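PDB 3QFW: ribulose-1,5-bisphosphate carboxylase/oxygenase large subunit from Rhodopseudomonas palustris, which is a Rubisco-like protein whose reaction is not established, probably a magnesium-dependent enzyme of the Rubisco family acting on a phosphorylated substrate. Local coordinates for residues 132-137 and 362-367; 160-165 and 337-342; 325-330 and 358-363. All blocks are in the same frame, centred on the assembly; numbering follows the deposited sequence.

How the interactions relate
Closure of a (beta/alpha)8 barrel is well illustrated by these three contacts. From the N terminus, past the antiparallel-sheet domain, the chain enters the barrel at strand 133-138, where interaction 1 begins, and passes to strand 162-165, where interaction 2 begins. Five more barrel strands later it reaches helix 327-334, the start of interaction 3. Strand 339-341 then closes interaction 2, a loop nested inside that of interaction 1. Helix 353-366 ends both interaction 3, which crosses interaction 2 along the chain, and interaction 1; the two share Asn362 and Lys363. The last helix is thereby tied to the first strand and the preceding helix, while the last strand meets the second inside the barrel.

Interaction 1: 132-137 and 362-367; sequences ALTASA and NKVADY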
loop_
_atom_site.group_PDB
_atom_site.type_symbol
_atom_site.label_atom_id
_atom_site.label_comp_id
_atom_site.label_asym_id
_atom_site.label_seq_id
_atom_site.Cartn_x
_atom_site.Cartn_y
_atom_site.Cartn_z
ATOM N N ALA B 132 21.147 -21.799 11.730
ATOM C CA ALA B 132 20.503 -20.572 11.267
ATOM C C ALA B 132 21.157 -20.141 9.961
ATOM O O ALA B 132 22.257 -20.586 9.625
ATOM C CB ALA B 132 20.620 -19.469 12.316
ATOM N N LEU B 133 20.485 -19.281 9.211
ATOM C CA LEU B 133 21.053 -18.796 7.962
ATOM C C LEU B 133 21.525 -17.351 8.089
ATOM O O LEU B 133 21.254 -16.679 9.086
ATOM C CB LEU B 133 20.052 -18.945 6.811
ATOM C CG LEU B 133 19.856 -20.366 6.280
ATOM C CD1 LEU B 133 19.136 -21.279 7.280
ATOM C CD2 LEU B 133 19.114 -20.330 4.961
ATOM N N THR B 134 22.244 -16.891 7.073
ATOM C CA THR B 134 22.797 -15.545 7.056
ATOM C C THR B 134 22.450 -14.824 5.755
ATOM O O THR B 134 22.344 -15.441 4.690
ATOM C CB THR B 134 24.336 -15.561 7.207
ATOM O OG1 THR B 134 24.928 -16.105 6.020
ATOM C CG2 THR B 134 24.764 -16.404 8.411
ATOM N N ALA B 135 22.258 -13.513 5.846
ATOM C CA ALA B 135 22.029 -12.699 4.657
ATOM C C ALA B 135 22.746 -11.370 4.782
ATOM O O ALA B 135 23.025 -10.910 5.893
ATOM C CB ALA B 135 20.526 -12.468 4.446
ATOM N N SER B 136 23.023 -10.748 3.642
ATOM C CA SER B 136 23.484 -9.366 3.616
ATOM C C SER B 136 22.838 -8.613 2.466
ATOM O O SER B 136 22.327 -9.215 1.516
ATOM C CB SER B 136 25.002 -9.297 3.473
ATOM O OG SER B 136 25.477 -8.005 3.802
ATOM N N ALA B 137 22.863 -7.289 2.548
ATOM C CA ALA B 137 22.316 -6.474 1.476
ATOM C C ALA B 137 23.434 -5.774 0.721
ATOM O O ALA B 137 24.503 -5.507 1.277
ATOM C CB ALA B 137 21.307 -5.460 2.020
ATOM N N ASN B 362 30.623 -18.114 10.403
ATOM C CA ASN B 362 31.121 -19.176 11.280
ATOM C C ASN B 362 30.533 -19.099 12.678
ATOM O O ASN B 362 30.273 -20.123 13.307
ATOM C CB ASN B 362 32.656 -19.172 11.349
ATOM C CG ASN B 362 33.296 -19.543 10.030
ATOM O OD1 ASN B 362 32.760 -20.359 9.278
ATOM N ND2 ASN B 362 34.444 -18.941 9.734
ATOM N N LYS B 363 30.325 -17.881 13.164
ATOM C CA LYS B 363 29.702 -17.685 14.467
ATOM C C LYS B 363 28.295 -18.291 14.468
ATOM O O LYS B 363 27.891 -18.982 15.414
ATOM C CB LYS B 363 29.662 -16.195 14.802
ATOM C CG LYS B 363 28.957 -15.838 16.099
ATOM C CD LYS B 363 29.877 -15.918 17.300
ATOM C CE LYS B 363 29.421 -14.934 18.373
ATOM N NZ LYS B 363 30.036 -15.197 19.699
ATOM N N VAL B 364 27.562 -18.066 13.386
ATOM C CA VAL B 364 26.212 -18.612 13.262
ATOM C C VAL B 364 26.231 -20.141 13.173
ATOM O O VAL B 364 25.484 -20.835 13.869
ATOM C CB VAL B 364 25.462 -18.000 12.037
ATOM C CG1 VAL B 364 24.119 -18.677 11.834
ATOM C CG2 VAL B 364 25.286 -16.501 12.221
ATOM N N ALA B 365 27.103 -20.671 12.323
ATOM C CA ALA B 365 27.172 -22.117 12.126
ATOM C C ALA B 365 27.529 -22.866 13.412
ATOM O O ALA B 365 27.061 -23.982 13.631
ATOM C CB ALA B 365 28.151 -22.460 11.006
ATOM N N ASP B 366 28.337 -22.233 14.262
ATOM C CA ASP B 366 28.856 -22.865 15.478
ATOM C C ASP B 366 27.846 -22.866 16.615
ATOM O O ASP B 366 28.034 -23.550 17.637
ATOM C CB ASP B 366 30.132 -22.158 15.943
ATOM C CG ASP B 366 31.305 -22.390 15.006
ATOM O OD1 ASP B 366 31.262 -23.360 14.218
ATOM O OD2 ASP B 366 32.270 -21.600 15.060
ATOM N N TYR B 367 26.772 -22.101 16.437
ATOM C CA TYR B 367 25.779 -21.950 17.487
ATOM C C TYR B 367 25.131 -23.283 17.869
ATOM O O TYR B 367 24.677 -24.042 17.012
ATOM C CB TYR B 367 24.693 -20.917 17.112
ATOM C CG TYR B 367 23.686 -20.795 18.218
ATOM C CD1 TYR B 367 23.923 -19.964 19.300
ATOM C CD2 TYR B 367 22.530 -21.564 18.218
ATOM C CE1 TYR B 367 23.023 -19.874 20.340
ATOM C CE2 TYR B 367 21.625 -21.486 19.256
ATOM C CZ TYR B 367 21.882 -20.639 20.316
ATOM O OH TYR B 367 20.993 -20.552 21.357
HETATM O O HOH W 1 22.776 -21.835 14.110
#
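Ala132 and Thr134 receive the two methyl branches of Val364, one branch each. Val364 CG1 is the more tightly held: it lies 3.5 Å from Ala132 O and 3.6 Å from Ala132 CB, pressed against both the backbone and the side chain of the same residue. The other methyl, Val364 CG2, meets Thr134 CG2 at 3.8 Å, and here the two side chains lie alongside, pointing opposite ways. Val364 has CG1 anti to its backbone N (chi1 174°), and this rotation is what divides its branches between the two residues. All three side chains are buried. The arrangement is that of barrel closure in a (beta/alpha)8 fold: helix 353-366, following the last strand, packs on the outside of the first strand, 133-138, whose backbone is hydrogen-bonded to strand 339-341 as well as to 162-165. Thr134 turns its methyl to the helix, while its OG1 is hydrogen-bonded to a partner outside this contact. Toward the end of the helix the packing gives way to a looser, water-mediated link. A water accepts from Ala132 N at 2.9 Å and donates to Val364 O, also at 2.9 Å, thereby joining the loop before the strand to the helix backbone. Val364 O is held a second time, by Tyr367 N at 3.1 Å. Asn362 and Asp366 lie on the solvent side of this helix.

Interaction 2: 160-165 and 337-342; sequences VDLIKD and DVMLLI
Leu162 and Lys164 reach toward Met339 and Leu341 across the inside of the barrel, from strands that are not neighbours: strand 133-138 runs between them, and even the nearest CA atoms, those of Leu162 and Leu341, are 8.8 Å apart. The contact is made by side chains alone. Lys164 is the instructive one. From CB its chain leaves with CG between the backbone N and the carbonyl carbon (chi1 65°) and runs extended to CD, which lies over the fork of Leu341, 3.8 Å from Leu341 CD1 and 4.0 Å from Leu341 CD2, the two side chains running nearly perpendicular. Bends at chi3 and chi4 then carry CE and NZ back to the lysine's own strand, where NZ donates to Asp165 O at 3.0 Å, tilted 20° from the carbonyl plane. Lys164 and Asp165 open a Lys-Asp-Asp sequence resembling the one that in Rubisco supplies the carbamylated, magnesium-binding lysine; here the residue is modelled as a plain lysine. Nearer the N-terminal ends of the strands, Leu162 CB touches Met339 SD at 4.0 Å, and Leu162 CD2 lies 4.1 Å from Met339 CE. On the strand between, Ala135 is touched by Leu341; beyond, Leu162 packs on Leu200 and Ala202 of strand 200-202, whereas Met339 reaches Ile315 and Thr317 of strand 315-319, and Leu340 turns out to helix 327-334.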
loop_
_atom_site.group_PDB
_atom_site.type_symbol
_atom_site.label_atom_id
_atom_site.label_comp_id
_atom_site.label_asym_id
_atom_site.label_seq_id
_atom_site.Cartn_x
_atom_site.Cartn_y
_atom_site.Cartn_z
ATOM N N VAL B 160 28.013 -16.368 3.138
ATOM C CA VAL B 160 26.670 -15.830 3.380
ATOM C C VAL B 160 25.649 -16.589 2.533
ATOM O O VAL B 160 25.864 -16.796 1.342
ATOM C CB VAL B 160 26.617 -14.333 3.032
ATOM C CG1 VAL B 160 25.205 -13.764 3.232
ATOM C CG2 VAL B 160 27.623 -13.570 3.868
ATOM N N ASP B 161 24.536 -16.999 3.139
ATOM C CA ASP B 161 23.514 -17.756 2.412
ATOM C C ASP B 161 22.715 -16.959 1.361
ATOM O O ASP B 161 22.444 -17.467 0.263
ATOM C CB ASP B 161 22.554 -18.429 3.395
ATOM C CG ASP B 161 23.268 -19.352 4.356
ATOM O OD1 ASP B 161 23.804 -20.383 3.894
ATOM O OD2 ASP B 161 23.287 -19.049 5.572
ATOM N N LEU B 162 22.327 -15.725 1.686
ATOM C CA LEU B 162 21.528 -14.932 0.747
ATOM C C LEU B 162 21.990 -13.482 0.654
ATOM O O LEU B 162 22.197 -12.801 1.659
ATOM C CB LEU B 162 20.021 -15.022 1.059
ATOM C CG LEU B 162 19.018 -14.292 0.141
ATOM C CD1 LEU B 162 19.453 -14.312 -1.315
ATOM C CD2 LEU B 162 17.600 -14.864 0.266
ATOM N N ILE B 163 22.180 -13.045 -0.582
ATOM C CA ILE B 163 22.550 -11.681 -0.887
ATOM C C ILE B 163 21.355 -11.031 -1.561
ATOM O O ILE B 163 20.846 -11.525 -2.566
ATOM C CB ILE B 163 23.772 -11.640 -1.804
ATOM C CG1 ILE B 163 24.956 -12.328 -1.099
ATOM C CG2 ILE B 163 24.096 -10.202 -2.204
ATOM C CD1 ILE B 163 26.224 -12.331 -1.890
ATOM N N LYS B 164 20.889 -9.941 -0.969
ATOM C CA LYS B 164 19.724 -9.239 -1.483
ATOM C C LYS B 164 20.128 -7.840 -1.913
ATOM O O LYS B 164 21.070 -7.263 -1.370
ATOM C CB LYS B 164 18.647 -9.146 -0.396
ATOM C CG LYS B 164 19.072 -8.293 0.802
ATOM C CD LYS B 164 18.055 -8.317 1.936
ATOM C CE LYS B 164 16.847 -7.435 1.671
ATOM N NZ LYS B 164 17.164 -5.964 1.497
ATOM N N ASP B 165 19.404 -7.293 -2.886
ATOM C CA ASP B 165 19.522 -5.884 -3.217
ATOM C C ASP B 165 19.091 -5.046 -2.024
ATOM O O ASP B 165 18.230 -5.445 -1.241
ATOM C CB ASP B 165 18.607 -5.529 -4.386
ATOM C CG ASP B 165 19.248 -5.763 -5.736
ATOM O OD1 ASP B 165 20.462 -6.059 -5.785
ATOM O OD2 ASP B 165 18.530 -5.636 -6.753
ATOM N N ASP B 337 15.737 -21.514 13.334
ATOM C CA ASP B 337 14.908 -21.370 12.138
ATOM C C ASP B 337 14.705 -19.883 11.818
ATOM O O ASP B 337 13.606 -19.335 11.948
ATOM C CB ASP B 337 13.565 -22.074 12.313
ATOM C CG ASP B 337 13.666 -23.586 12.174
ATOM O OD1 ASP B 337 14.670 -24.085 11.616
ATOM O OD2 ASP B 337 12.720 -24.275 12.614
ATOM N N VAL B 338 15.789 -19.248 11.391
ATOM C CA VAL B 338 15.843 -17.803 11.227
ATOM C C VAL B 338 16.988 -17.487 10.276
ATOM O O VAL B 338 17.966 -18.241 10.199
ATOM C CB VAL B 338 16.099 -17.112 12.582
ATOM C CG1 VAL B 338 17.494 -17.464 13.109
ATOM C CG2 VAL B 338 15.929 -15.598 12.476
ATOM N N MET B 339 16.863 -16.396 9.530
ATOM C CA MET B 339 17.971 -15.907 8.709
ATOM C C MET B 339 18.377 -14.507 9.181
ATOM O O MET B 339 17.614 -13.545 9.032
ATOM C CB MET B 339 17.581 -15.895 7.225
ATOM C CG MET B 339 18.710 -15.516 6.254
ATOM S SD MET B 339 18.367 -15.983 4.533
ATOM C CE MET B 339 16.790 -15.146 4.257
ATOM N N LEU B 340 19.569 -14.393 9.761
ATOM C CA LEU B 340 20.040 -13.107 10.269
ATOM C C LEU B 340 20.571 -12.209 9.156
ATOM O O LEU B 340 21.504 -12.560 8.443
ATOM C CB LEU B 340 21.117 -13.309 11.349
ATOM C CG LEU B 340 20.746 -14.209 12.531
ATOM C CD1 LEU B 340 21.931 -14.351 13.470
ATOM C CD2 LEU B 340 19.528 -13.702 13.285
ATOM N N LEU B 341 19.975 -11.035 9.004
ATOM C CA LEU B 341 20.449 -10.102 7.989
ATOM C C LEU B 341 21.444 -9.132 8.599
ATOM O O LEU B 341 21.093 -8.367 9.492
ATOM C CB LEU B 341 19.269 -9.349 7.375
ATOM C CG LEU B 341 19.556 -8.343 6.263
ATOM C CD1 LEU B 341 20.115 -9.047 5.054
ATOM C CD2 LEU B 341 18.263 -7.598 5.909
ATOM N N ILE B 342 22.697 -9.189 8.160
ATOM C CA ILE B 342 23.619 -8.101 8.465
ATOM C C ILE B 342 23.942 -7.299 7.206
ATOM O O ILE B 342 23.466 -6.177 7.036
ATOM C CB ILE B 342 24.922 -8.588 9.087
ATOM C CG1 ILE B 342 25.746 -7.383 9.553
ATOM C CG2 ILE B 342 25.711 -9.405 8.076
ATOM C CD1 ILE B 342 24.894 -6.187 9.987
#

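Interaction 3: 325-330 and 358-363; sequences QRVNEL and SRFVNK
Two successive helices of the barrel's outer layer, 327-334 and 353-366, lie against each other here, with Val327 at the centre of the contact. Its two methyls go one to each of two residues a turn apart on the partner helix. Val327 CG2 approaches the Phe360 ring obliquely, 3.3 Å from Phe360 CE1 and 3.7 Å from Phe360 CD1. Val327 CG1 lies only 3.5 Å from Lys363 CG, closer than carbon pairs usually pack. In the (beta/alpha)8 architecture such helices cover the strands from outside, and Phe360 does so directly: its ring also touches Thr134 of strand 133-138 and Leu340 of strand 339-341, so that Val327 is packed against an aromatic group already seated on the barrel wall. Lys363 starts with CG anti to its backbone N (chi1 176°) and bends at chi2 (86°), which sets its CG against Val327 CB and CG1 and carries CE and NZ on to Asn328, at the partly exposed side of the contact. A bound sulfate, probably from the crystallisation liquor, makes a long, weak ion pair with Lys363 NZ. With an alanine in place of Lys363, Val327 would probably lose the methylene cover over its CG1 side, and the sulfate its weakly paired charge. Within 325-330, Arg326 grips Glu329 side-on with two nitrogens in a salt bridge, turned away from Phe360 and Lys363.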
loop_
_atom_site.group_PDB
_atom_site.type_symbol
_atom_site.label_atom_id
_atom_site.label_comp_id
_atom_site.label_asym_id
_atom_site.label_seq_id
_atom_site.Cartn_x
_atom_site.Cartn_y
_atom_site.Cartn_z
ATOM N N GLN B 325 28.579 -9.392 17.896
ATOM C CA GLN B 325 28.244 -9.464 19.314
ATOM C C GLN B 325 26.781 -9.824 19.568
ATOM O O GLN B 325 26.420 -10.187 20.686
ATOM C CB GLN B 325 28.553 -8.137 20.017
ATOM C CG GLN B 325 27.422 -7.112 19.926
ATOM C CD GLN B 325 27.459 -6.092 21.051
ATOM O OE1 GLN B 325 26.422 -5.566 21.460
ATOM N NE2 GLN B 325 28.657 -5.808 21.558
ATOM N N ARG B 326 25.944 -9.716 18.542
ATOM C CA ARG B 326 24.502 -9.922 18.710
ATOM C C ARG B 326 24.074 -11.339 18.337
ATOM O O ARG B 326 22.986 -11.775 18.706
ATOM C CB ARG B 326 23.697 -8.935 17.857
ATOM C CG ARG B 326 23.965 -7.454 18.104
ATOM C CD ARG B 326 23.299 -6.936 19.377
ATOM N NE ARG B 326 21.912 -7.374 19.523
ATOM C CZ ARG B 326 20.849 -6.703 19.088
ATOM N NH1 ARG B 326 20.998 -5.546 18.453
ATOM N NH2 ARG B 326 19.631 -7.193 19.286
ATOM N N VAL B 327 24.924 -12.042 17.596
ATOM C CA VAL B 327 24.556 -13.340 17.024
ATOM C C VAL B 327 23.999 -14.373 18.024
ATOM O O VAL B 327 22.930 -14.929 17.802
ATOM C CB VAL B 327 25.719 -13.951 16.215
ATOM C CG1 VAL B 327 25.521 -15.451 16.042
ATOM C CG2 VAL B 327 25.843 -13.261 14.870
ATOM N N ASN B 328 24.700 -14.632 19.120
ATOM C CA ASN B 328 24.181 -15.613 20.079
ATOM C C ASN B 328 22.852 -15.194 20.712
ATOM O O ASN B 328 21.923 -16.001 20.811
ATOM C CB ASN B 328 25.227 -15.977 21.143
ATOM C CG ASN B 328 26.400 -16.733 20.560
ATOM O OD1 ASN B 328 26.318 -17.267 19.453
ATOM N ND2 ASN B 328 27.502 -16.785 21.303
ATOM N N GLU B 329 22.772 -13.938 21.138
ATOM C CA GLU B 329 21.508 -13.352 21.599
ATOM C C GLU B 329 20.364 -13.662 20.634
ATOM O O GLU B 329 19.318 -14.185 21.028
ATOM C CB GLU B 329 21.636 -11.828 21.768
ATOM C CG GLU B 329 20.292 -11.114 22.049
ATOM C CD GLU B 329 20.299 -9.622 21.704
ATOM O OE1 GLU B 329 21.382 -9.069 21.416
ATOM O OE2 GLU B 329 19.209 -9.002 21.724
ATOM N N LEU B 330 20.562 -13.345 19.363
ATOM C CA LEU B 330 19.462 -13.468 18.411
ATOM C C LEU B 330 19.090 -14.922 18.139
ATOM O O LEU B 330 17.930 -15.235 17.884
ATOM C CB LEU B 330 19.768 -12.714 17.115
ATOM C CG LEU B 330 19.799 -11.196 17.306
ATOM C CD1 LEU B 330 20.229 -10.521 16.023
ATOM C CD2 LEU B 330 18.437 -10.685 17.758
ATOM N N SER B 358 32.998 -14.066 6.877
ATOM C CA SER B 358 33.263 -15.430 7.302
ATOM C C SER B 358 33.119 -15.520 8.811
ATOM O O SER B 358 32.567 -16.481 9.335
ATOM C CB SER B 358 34.672 -15.864 6.881
ATOM O OG SER B 358 34.811 -15.851 5.470
ATOM N N ARG B 359 33.617 -14.502 9.501
ATOM C CA ARG B 359 33.539 -14.438 10.953
ATOM C C ARG B 359 32.096 -14.601 11.395
ATOM O O ARG B 359 31.787 -15.401 12.272
ATOM C CB ARG B 359 34.079 -13.094 11.444
ATOM C CG ARG B 359 35.373 -13.183 12.215
ATOM C CD ARG B 359 35.117 -13.587 13.657
ATOM N NE ARG B 359 36.351 -13.941 14.354
ATOM C CZ ARG B 359 37.242 -13.061 14.800
ATOM N NH1 ARG B 359 37.046 -11.761 14.618
ATOM N NH2 ARG B 359 38.335 -13.481 15.424
ATOM N N PHE B 360 31.215 -13.824 10.777
ATOM C CA PHE B 360 29.795 -13.873 11.100
ATOM C C PHE B 360 29.205 -15.239 10.773
ATOM O O PHE B 360 28.571 -15.878 11.614
ATOM C CB PHE B 360 29.045 -12.787 10.334
ATOM C CG PHE B 360 27.569 -12.777 10.593
ATOM C CD1 PHE B 360 27.034 -11.979 11.590
ATOM C CD2 PHE B 360 26.716 -13.567 9.841
ATOM C CE1 PHE B 360 25.667 -11.970 11.831
ATOM C CE2 PHE B 360 25.346 -13.557 10.076
ATOM C CZ PHE B 360 24.829 -12.769 11.075
ATOM N N VAL B 361 29.403 -15.668 9.536
ATOM C CA VAL B 361 28.910 -16.955 9.089
ATOM C C VAL B 361 29.346 -18.094 10.020
ATOM O O VAL B 361 28.531 -18.943 10.390
ATOM C CB VAL B 361 29.365 -17.242 7.648
ATOM C CG1 VAL B 361 29.215 -18.720 7.319
ATOM C CG2 VAL B 361 28.598 -16.374 6.671
ATOM N N ASN B 362 30.623 -18.114 10.403
ATOM C CA ASN B 362 31.121 -19.176 11.280
ATOM C C ASN B 362 30.533 -19.099 12.678
ATOM O O ASN B 362 30.273 -20.123 13.307
ATOM C CB ASN B 362 32.656 -19.172 11.349
ATOM C CG ASN B 362 33.296 -19.543 10.030
ATOM O OD1 ASN B 362 32.760 -20.359 9.278
ATOM N ND2 ASN B 362 34.444 -18.941 9.734
ATOM N N LYS B 363 30.325 -17.881 13.164
ATOM C CA LYS B 363 29.702 -17.685 14.467
ATOM C C LYS B 363 28.295 -18.291 14.468
ATOM O O LYS B 363 27.891 -18.982 15.414
ATOM C CB LYS B 363 29.662 -16.195 14.802
ATOM C CG LYS B 363 28.957 -15.838 16.099
ATOM C CD LYS B 363 29.877 -15.918 17.300
ATOM C CE LYS B 363 29.421 -14.934 18.373
ATOM N NZ LYS B 363 30.036 -15.197 19.699
#